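Local coordinates for protein Mypaa.01249.c (Mycobacterium paratuberculosis, PDB 3RD5) that probably works as an oxidoreductase of the short-chain dehydrogenase/reductase family, with a Rossmann-type fold, although its substrate is not known, at residues Val19-Ala24 and Ala30-Glu35; Asp70-Ser75 and Ala94-Val99; Ala171-Thr176 and Val262-Arg267. All coordinates share one frame; numbering follows the deposited sequence.

Overall arrangement
All three contacts belong to one Rossmann-type domain, but they differ in depth and chemistry. Contact 1 is fully buried and purely apolar, fastening helix 27-38 to the central strand 18-22. Contact 2 is partly buried and joins the loops after strands 63-68 and 87-92, which are separated in the sheet by strands 42-47 and 18-22. It touches contact 1 directly, because Thr22 OG1 lies 2.9 Å from Ala94 N, a probable hydrogen bond. Contact 3, its centre about 22 Å from that of contact 1 and across the middle of the chain, ties helix 161-185 to a loop near the C-terminus. Also partly buried, it alone adds a water bridge to leucine packing on an arginine side chain and a backbone carbonyl.

Contact 1. Residues Val19-Ala24 and Ala30-Glu35; sequences VVITGA and AVTARE
Ile21 on strand 18-22 and Ala33 on helix 27-38 bring strand and helix together with their CA atoms 7.3 Å apart, in the first beta-alpha-beta unit of a Rossmann-type fold. Residues 22-24 open the turn that joins them, and their Thr-Gly-Ala sequence begins the glycine-rich TGxxxGxG motif of short-chain dehydrogenases, which in relatives binds the nucleotide cofactor. The contact depends on one branch of Ile21, a side chain modelled in two conformers. In the conformer described here, CG1 stands beside the backbone N (chi1 -53°) and the chain is extended beyond it, which drives CD1 straight at the helix. CD1 lies 3.6 Å from Ala33 CA, against the helix backbone itself, and 3.9 Å from Ala33 CB. The methyl of Thr32, the residue before Ala33, also approaches, its CG2 4.1 Å from Ile21 CD1. Thr32 OG1 is meanwhile turned back to the carbonyl of Leu28, so its methyl, not its hydroxyl, meets Ile21. Val43 and Met45 of strand 42-47 pack on both Ile21 and Ala33, completing an apolar layer between sheet and helix. The outer side of the helix is polar: Arg34 also pairs with Asp229 and Glu35 with Arg38, and Arg34 NH2 reaches Glu35 OE2 at 2.9 Å along a nearly straight N-H (178°), on the anti side and tilted slightly out of the carboxylate plane.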
loop_
_atom_site.group_PDB
_atom_site.type_symbol
_atom_site.label_atom_id
_atom_site.label_comp_id
_atom_site.label_asym_id
_atom_site.label_seq_id
_atom_site.Cartn_x
_atom_site.Cartn_y
_atom_site.Cartn_z
ATOM N N VAL A 19 7.794 -10.731 4.988
ATOM C CA VAL A 19 6.945 -9.573 4.730
ATOM C C VAL A 19 7.698 -8.619 3.823
ATOM O O VAL A 19 8.793 -8.157 4.175
ATOM C CB VAL A 19 6.549 -8.853 6.024
ATOM C CG1 VAL A 19 5.633 -7.667 5.700
ATOM C CG2 VAL A 19 5.859 -9.840 7.012
ATOM N N VAL A 20 7.145 -8.302 2.655
ATOM C CA VAL A 20 7.683 -7.282 1.779
ATOM C C VAL A 20 6.985 -5.990 2.074
ATOM O O VAL A 20 5.739 -5.981 2.090
ATOM C CB VAL A 20 7.486 -7.649 0.282
ATOM C CG1 VAL A 20 7.931 -6.496 -0.641
ATOM C CG2 VAL A 20 8.284 -8.910 -0.052
ATOM N N ILE A 21 7.723 -4.901 2.283
ATOM C CA ILE A 21 7.161 -3.577 2.615
ATOM C C ILE A 21 7.749 -2.553 1.675
ATOM O O ILE A 21 8.971 -2.372 1.664
ATOM C CB ILE A 21 7.501 -3.125 4.089
ATOM C CG1 ILE A 21 7.103 -4.208 5.100
ATOM C CG2 ILE A 21 6.797 -1.770 4.409
ATOM C CD1 ILE A 21 7.399 -3.820 6.567
ATOM N N THR A 22 6.921 -1.840 0.912
ATOM C CA THR A 22 7.440 -0.736 0.121
ATOM C C THR A 22 7.600 0.484 1.021
ATOM O O THR A 22 6.760 0.743 1.900
ATOM C CB THR A 22 6.565 -0.423 -1.074
ATOM O OG1 THR A 22 5.279 0.030 -0.622
ATOM C CG2 THR A 22 6.367 -1.676 -1.998
ATOM N N GLY A 23 8.690 1.219 0.833
ATOM C CA GLY A 23 8.908 2.385 1.685
ATOM C C GLY A 23 9.308 3.600 0.978
ATOM O O GLY A 23 9.778 3.551 -0.140
ATOM N N ALA A 24 9.092 4.725 1.664
ATOM C CA ALA A 24 9.433 6.035 1.181
ATOM C C ALA A 24 10.485 6.665 2.110
ATOM O O ALA A 24 10.675 7.887 2.072
ATOM C CB ALA A 24 8.135 6.876 1.102
ATOM N N ALA A 30 9.165 2.637 8.382
ATOM C CA ALA A 30 10.216 2.201 9.275
ATOM C C ALA A 30 9.650 1.527 10.518
ATOM O O ALA A 30 10.145 0.473 10.928
ATOM C CB ALA A 30 11.116 3.350 9.663
ATOM N N VAL A 31 8.627 2.116 11.125
ATOM C CA VAL A 31 8.019 1.535 12.322
ATOM C C VAL A 31 7.316 0.219 11.995
ATOM O O VAL A 31 7.380 -0.754 12.745
ATOM C CB VAL A 31 7.079 2.509 13.043
ATOM C CG1 VAL A 31 6.351 1.813 14.225
ATOM C CG2 VAL A 31 7.851 3.765 13.524
ATOM N N THR A 32 6.647 0.171 10.833
ATOM C CA THR A 32 5.954 -1.040 10.441
ATOM C C THR A 32 6.986 -2.201 10.332
ATOM O O THR A 32 6.765 -3.288 10.863
ATOM C CB THR A 32 5.210 -0.857 9.117
ATOM O OG1 THR A 32 4.304 0.270 9.215
ATOM C CG2 THR A 32 4.406 -2.086 8.772
ATOM N N ALA A 33 8.107 -1.925 9.668
ATOM C CA ALA A 33 9.196 -2.900 9.547
ATOM C C ALA A 33 9.768 -3.279 10.890
ATOM O O ALA A 33 9.966 -4.477 11.173
ATOM C CB ALA A 33 10.295 -2.343 8.640
ATOM N N ARG A 34 10.042 -2.270 11.715
ATOM C CA ARG A 34 10.661 -2.470 13.039
ATOM C C ARG A 34 9.813 -3.425 13.879
ATOM O O ARG A 34 10.344 -4.354 14.525
ATOM C CB ARG A 34 10.860 -1.114 13.748
ATOM C CG ARG A 34 11.544 -1.187 15.086
ATOM C CD ARG A 34 11.426 0.155 15.818
ATOM N NE ARG A 34 10.072 0.336 16.389
ATOM C CZ ARG A 34 9.519 1.508 16.715
ATOM N NH1 ARG A 34 10.151 2.671 16.507
ATOM N NH2 ARG A 34 8.328 1.507 17.274
ATOM N N GLU A 35 8.495 -3.192 13.945
ATOM C CA GLU A 35 7.642 -3.986 14.821
ATOM C C GLU A 35 7.485 -5.410 14.300
ATOM O O GLU A 35 7.481 -6.366 15.082
ATOM C CB GLU A 35 6.276 -3.330 14.998
ATOM C CG GLU A 35 6.311 -1.978 15.700
ATOM C CD GLU A 35 6.630 -2.044 17.190
ATOM O OE1 GLU A 35 6.544 -3.104 17.805
ATOM O OE2 GLU A 35 6.891 -0.963 17.782
#

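Contact 2. Residues Asp70-Ser75 and Ala94-Val99; sequences DLQDLS and AGIMAV
Leu71 and Ala94 meet methyl to methyl, Leu71 CD1 lying 3.6 Å from Ala94 CB, while Gln72 and Ile96 reach for each other from opposite directions. The Gln72 chain is extended beyond CG and presents its amide nitrogen, so that NE2 comes to 4.0 Å from Ile96 CD1. Ile96 answers with its long branch: CG1 sits between the backbone N and the carbonyl carbon (chi1 59°), and CD1 then projects toward the glutamine. The two loops lie at the C-terminal edge of the sheet of a short-chain dehydrogenase. Ala94 and Gly95 end the family's NNAG motif, and in relatives this edge borders the cofactor pocket. The 70-75 side is shaped by its own polar bonds. A type I turn from Asp70 to Asp73 is closed by Asp73 N on Asp70 O at 3.0 Å, and an Asx turn by Gln72 N on Asp70 OD1, met from above the carboxylate plane (52° out of it). Asp73 then caps helix 74-82: its OD1 accepts Ser75 OG at 2.6 Å on the syn side and, weakly, Ser75 N. Arg48 forms a salt bridge with Asp70. No hydrogen bond crosses the contact, so it rests on van der Waals packing, while directional bonding inside 70-75 probably helps to hold Leu71 and Gln72 in place.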
loop_
_atom_site.group_PDB
_atom_site.type_symbol
_atom_site.label_atom_id
_atom_site.label_comp_id
_atom_site.label_asym_id
_atom_site.label_seq_id
_atom_site.Cartn_x
_atom_site.Cartn_y
_atom_site.Cartn_z
ATOM N N ASP A 70 12.181 1.325 -7.356
ATOM C CA ASP A 70 11.680 2.625 -7.735
ATOM C C ASP A 70 10.273 2.467 -8.306
ATOM O O ASP A 70 10.108 2.047 -9.460
ATOM C CB ASP A 70 12.591 3.266 -8.785
ATOM C CG ASP A 70 12.173 4.661 -9.169
ATOM O OD1 ASP A 70 11.163 5.161 -8.649
ATOM O OD2 ASP A 70 12.907 5.282 -10.029
ATOM N N LEU A 71 9.258 2.750 -7.500
ATOM C CA LEU A 71 7.866 2.642 -7.918
ATOM C C LEU A 71 7.494 3.553 -9.069
ATOM O O LEU A 71 6.475 3.329 -9.684
ATOM C CB LEU A 71 6.912 2.894 -6.746
ATOM C CG LEU A 71 6.855 1.767 -5.692
ATOM C CD1 LEU A 71 6.213 2.347 -4.413
ATOM C CD2 LEU A 71 5.984 0.594 -6.248
ATOM N N GLN A 72 8.320 4.557 -9.370
ATOM C CA GLN A 72 8.149 5.450 -10.527
ATOM C C GLN A 72 8.815 4.955 -11.794
ATOM O O GLN A 72 8.971 5.727 -12.752
ATOM C CB GLN A 72 8.647 6.872 -10.208
ATOM C CG GLN A 72 7.936 7.462 -8.991
ATOM C CD GLN A 72 8.194 8.949 -8.759
ATOM O OE1 GLN A 72 8.568 9.695 -9.678
ATOM N NE2 GLN A 72 7.876 9.407 -7.551
ATOM N N ASP A 73 9.190 3.687 -11.818
ATOM C CA ASP A 73 9.873 3.084 -12.995
ATOM C C ASP A 73 9.428 1.622 -13.073
ATOM O O ASP A 73 9.873 0.794 -12.295
ATOM C CB ASP A 73 11.388 3.254 -12.829
ATOM C CG ASP A 73 12.208 2.653 -13.952
ATOM O OD1 ASP A 73 11.673 1.888 -14.772
ATOM O OD2 ASP A 73 13.432 2.980 -14.024
ATOM N N LEU A 74 8.504 1.325 -13.981
ATOM C CA LEU A 74 7.998 -0.038 -14.061
ATOM C C LEU A 74 9.072 -1.083 -14.324
ATOM O O LEU A 74 8.933 -2.246 -13.916
ATOM C CB LEU A 74 6.840 -0.137 -15.064
ATOM C CG LEU A 74 5.560 0.582 -14.698
ATOM C CD1 LEU A 74 4.584 0.570 -15.898
ATOM C CD2 LEU A 74 4.896 -0.091 -13.484
ATOM N N SER A 75 10.165 -0.717 -15.002
ATOM C CA SER A 75 11.258 -1.668 -15.185
ATOM C C SER A 75 11.945 -2.047 -13.883
ATOM O O SER A 75 12.329 -3.194 -13.699
ATOM C CB SER A 75 12.281 -1.172 -16.209
ATOM O OG SER A 75 13.119 -0.109 -15.731
ATOM N N ALA A 94 4.486 2.571 0.634
ATOM C CA ALA A 94 5.160 3.768 0.148
ATOM C C ALA A 94 4.160 4.738 -0.442
ATOM O O ALA A 94 3.261 4.354 -1.165
ATOM C CB ALA A 94 6.181 3.411 -0.951
ATOM N N GLY A 95 4.363 6.023 -0.220
ATOM C CA GLY A 95 3.527 7.021 -0.865
ATOM C C GLY A 95 4.216 8.364 -0.901
ATOM O O GLY A 95 5.125 8.659 -0.097
ATOM N N ILE A 96 3.788 9.163 -1.861
ATOM C CA ILE A 96 4.077 10.583 -1.875
ATOM C C ILE A 96 2.746 11.335 -1.779
ATOM O O ILE A 96 1.706 10.837 -2.185
ATOM C CB ILE A 96 4.900 11.002 -3.124
ATOM C CG1 ILE A 96 4.186 10.685 -4.410
ATOM C CG2 ILE A 96 6.304 10.324 -3.083
ATOM C CD1 ILE A 96 4.917 11.244 -5.684
ATOM N N MET A 97 2.790 12.569 -1.304
ATOM C CA MET A 97 1.594 13.276 -0.885
ATOM C C MET A 97 1.626 14.777 -1.202
ATOM O O MET A 97 2.437 15.526 -0.639
ATOM C CB MET A 97 1.328 13.082 0.646
ATOM C CG MET A 97 0.052 13.721 1.121
ATOM S SD MET A 97 -0.356 13.331 2.864
ATOM C CE MET A 97 0.878 14.308 3.747
ATOM N N ALA A 98 0.683 15.199 -2.042
ATOM C CA ALA A 98 0.419 16.630 -2.310
ATOM C C ALA A 98 1.648 17.385 -2.786
ATOM O O ALA A 98 1.973 18.473 -2.348
ATOM C CB ALA A 98 -0.213 17.277 -1.089
ATOM N N VAL A 99 2.332 16.773 -3.733
ATOM C CA VAL A 99 3.540 17.289 -4.392
ATOM C C VAL A 99 3.153 18.049 -5.686
ATOM O O VAL A 99 2.020 17.928 -6.164
ATOM C CB VAL A 99 4.509 16.146 -4.729
ATOM C CG1 VAL A 99 5.048 15.496 -3.419
ATOM C CG2 VAL A 99 3.880 15.105 -5.634
#

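Contact 3. Residues Ala171-Thr176 and Val262-Arg267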
loop_
_atom_site.group_PDB
_atom_site.type_symbol
_atom_site.label_atom_id
_atom_site.label_comp_id
_atom_site.label_asym_id
_atom_site.label_seq_id
_atom_site.Cartn_x
_atom_site.Cartn_y
_atom_site.Cartn_z
ATOM N N ALA A 171 -8.016 5.268 -5.434
ATOM C CA ALA A 171 -7.548 4.144 -6.239
ATOM C C ALA A 171 -7.047 2.980 -5.390
ATOM O O ALA A 171 -7.345 1.819 -5.662
ATOM C CB ALA A 171 -6.489 4.586 -7.252
ATOM N N ASN A 172 -6.357 3.287 -4.279
ATOM C CA ASN A 172 -5.856 2.243 -3.384
ATOM C C ASN A 172 -6.993 1.386 -2.828
ATOM O O ASN A 172 -6.856 0.164 -2.660
ATOM C CB ASN A 172 -5.122 2.836 -2.173
ATOM C CG ASN A 172 -3.783 3.505 -2.466
ATOM O OD1 ASN A 172 -3.433 4.474 -1.758
ATOM N ND2 ASN A 172 -2.978 2.978 -3.399
ATOM N N LEU A 173 -8.129 2.009 -2.525
ATOM C CA LEU A 173 -9.298 1.291 -2.012
ATOM C C LEU A 173 -10.036 0.492 -3.096
ATOM O O LEU A 173 -10.426 -0.660 -2.879
ATOM C CB LEU A 173 -10.256 2.254 -1.269
ATOM C CG LEU A 173 -9.684 2.731 0.052
ATOM C CD1 LEU A 173 -10.562 3.825 0.659
ATOM C CD2 LEU A 173 -9.661 1.581 1.093
ATOM N N LEU A 174 -10.243 1.121 -4.250
ATOM C CA LEU A 174 -10.877 0.433 -5.377
ATOM C C LEU A 174 -10.025 -0.751 -5.825
ATOM O O LEU A 174 -10.553 -1.795 -6.243
ATOM C CB LEU A 174 -11.094 1.425 -6.503
ATOM C CG LEU A 174 -12.141 2.512 -6.262
ATOM C CD1 LEU A 174 -12.040 3.578 -7.363
ATOM C CD2 LEU A 174 -13.572 1.941 -6.195
ATOM N N PHE A 175 -8.707 -0.587 -5.768
ATOM C CA PHE A 175 -7.730 -1.680 -6.026
ATOM C C PHE A 175 -7.986 -2.849 -5.092
ATOM O O PHE A 175 -8.075 -4.022 -5.492
ATOM C CB PHE A 175 -6.313 -1.145 -5.848
ATOM C CG PHE A 175 -5.266 -2.202 -5.868
ATOM C CD1 PHE A 175 -4.923 -2.875 -7.003
ATOM C CD2 PHE A 175 -4.574 -2.459 -4.707
ATOM C CE1 PHE A 175 -3.918 -3.840 -6.986
ATOM C CE2 PHE A 175 -3.545 -3.372 -4.693
ATOM C CZ PHE A 175 -3.245 -4.084 -5.841
ATOM N N THR A 176 -8.077 -2.534 -3.796
ATOM C CA THR A 176 -8.298 -3.554 -2.772
ATOM C C THR A 176 -9.612 -4.318 -2.977
ATOM O O THR A 176 -9.629 -5.561 -2.928
ATOM C CB THR A 176 -8.275 -2.910 -1.407
ATOM O OG1 THR A 176 -6.991 -2.305 -1.151
ATOM C CG2 THR A 176 -8.590 -3.932 -0.250
ATOM N N VAL A 262 -13.188 0.138 9.648
ATOM C CA VAL A 262 -13.815 1.442 9.455
ATOM C C VAL A 262 -14.507 1.497 8.085
ATOM O O VAL A 262 -14.347 0.594 7.271
ATOM C CB VAL A 262 -12.808 2.582 9.586
ATOM C CG1 VAL A 262 -12.273 2.656 11.026
ATOM C CG2 VAL A 262 -11.672 2.457 8.561
ATOM N N GLY A 263 -15.294 2.534 7.893
ATOM C CA GLY A 263 -15.999 2.764 6.639
ATOM C C GLY A 263 -15.168 3.502 5.613
ATOM O O GLY A 263 -13.993 3.831 5.816
ATOM N N ARG A 264 -15.783 3.688 4.454
ATOM C CA ARG A 264 -15.137 4.348 3.322
ATOM C C ARG A 264 -16.212 5.089 2.489
ATOM O O ARG A 264 -17.418 4.924 2.705
ATOM C CB ARG A 264 -14.371 3.343 2.449
ATOM C CG ARG A 264 -15.261 2.372 1.694
ATOM C CD ARG A 264 -14.443 1.236 1.088
ATOM N NE ARG A 264 -14.179 0.246 2.121
ATOM C CZ ARG A 264 -13.567 -0.931 1.911
ATOM N NH1 ARG A 264 -13.076 -1.240 0.732
ATOM N NH2 ARG A 264 -13.516 -1.783 2.927
ATOM N N SER A 265 -15.764 5.903 1.541
ATOM C CA SER A 265 -16.658 6.744 0.774
ATOM C C SER A 265 -17.574 5.947 -0.164
ATOM O O SER A 265 -17.302 4.791 -0.517
ATOM C CB SER A 265 -15.861 7.748 -0.062
ATOM O OG SER A 265 -15.248 7.096 -1.177
ATOM N N ARG A 266 -18.658 6.592 -0.584
ATOM C CA ARG A 266 -19.573 6.000 -1.531
ATOM C C ARG A 266 -18.844 5.671 -2.837
ATOM O O ARG A 266 -19.026 4.602 -3.405
ATOM C CB ARG A 266 -20.748 6.936 -1.790
ATOM C CG ARG A 266 -21.645 7.136 -0.586
ATOM C CD ARG A 266 -22.593 8.328 -0.871
ATOM N NE ARG A 266 -23.525 8.568 0.231
ATOM C CZ ARG A 266 -24.061 9.750 0.549
ATOM N NH1 ARG A 266 -23.752 10.861 -0.134
ATOM N NH2 ARG A 266 -24.911 9.829 1.574
ATOM N N ARG A 267 -17.980 6.581 -3.302
ATOM C CA ARG A 267 -17.216 6.293 -4.521
ATOM C C ARG A 267 -16.262 5.116 -4.369
ATOM O O ARG A 267 -16.013 4.377 -5.312
ATOM C CB ARG A 267 -16.499 7.546 -5.024
ATOM C CG ARG A 267 -17.479 8.520 -5.609
ATOM C CD ARG A 267 -16.846 9.663 -6.384
ATOM N NE ARG A 267 -16.142 10.600 -5.535
ATOM C CZ ARG A 267 -16.669 11.670 -4.929
ATOM N NH1 ARG A 267 -15.876 12.489 -4.237
ATOM N NH2 ARG A 267 -17.965 11.968 -5.015
HETATM O O HOH W 1 -13.006 0.134 -1.816
#
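Arg264 begins with CG between the backbone N and the carbonyl carbon (chi1 68°), is extended at the next bond and then bends at chi3, which brings it alongside Leu173, while Leu174, with CG beside its own backbone N (chi1 -69°), swings one methyl toward Arg267. Leu173 CD1 rests 4.2 Å from Arg264 CB, and its other methyl, CD2, approaches the guanidinium obliquely. The second touch is of carbon on a carbonyl: Leu174 CD2 comes to 3.6 Å from Arg267 O, the side chain of Arg267 itself leading away to Gly145 O.

One water bridges the Arg264 side chain to the backbone carbonyl of Leu173. It accepts from Arg264 NH1 at 2.9 Å, at the edge of the guanidinium and in its plane, and donates weakly to Leu173 O, also at 2.9 Å. Leu173 O receives a weak bond from Ser177 OG as well. Arg264 NH1 has a salt bridge to Asp246, which probably helps to fix the rotation of the guanidinium beside the leucine. Within the helix, Asn172 O takes two donors from one residue, Thr176 OG1 at 2.9 Å (C=O...donor angle 155°) and Thr176 N at 3.2 Å. The loop's backbone also binds a buffer molecule, HEPES, whose sulfonate oxygens accept from Arg266 N and Arg267 N; it probably comes from the crystallisation liquor.

The contact is structural packing that lays the loop before helix 271-285 along helix 161-185. Leu174 also packs on Met273, Ala274 and Leu277 of helix 271-285, Ala171 and Phe175 touch helix 110-126, and Phe248 of strand 248-251 lies against both Leu173 and Arg264.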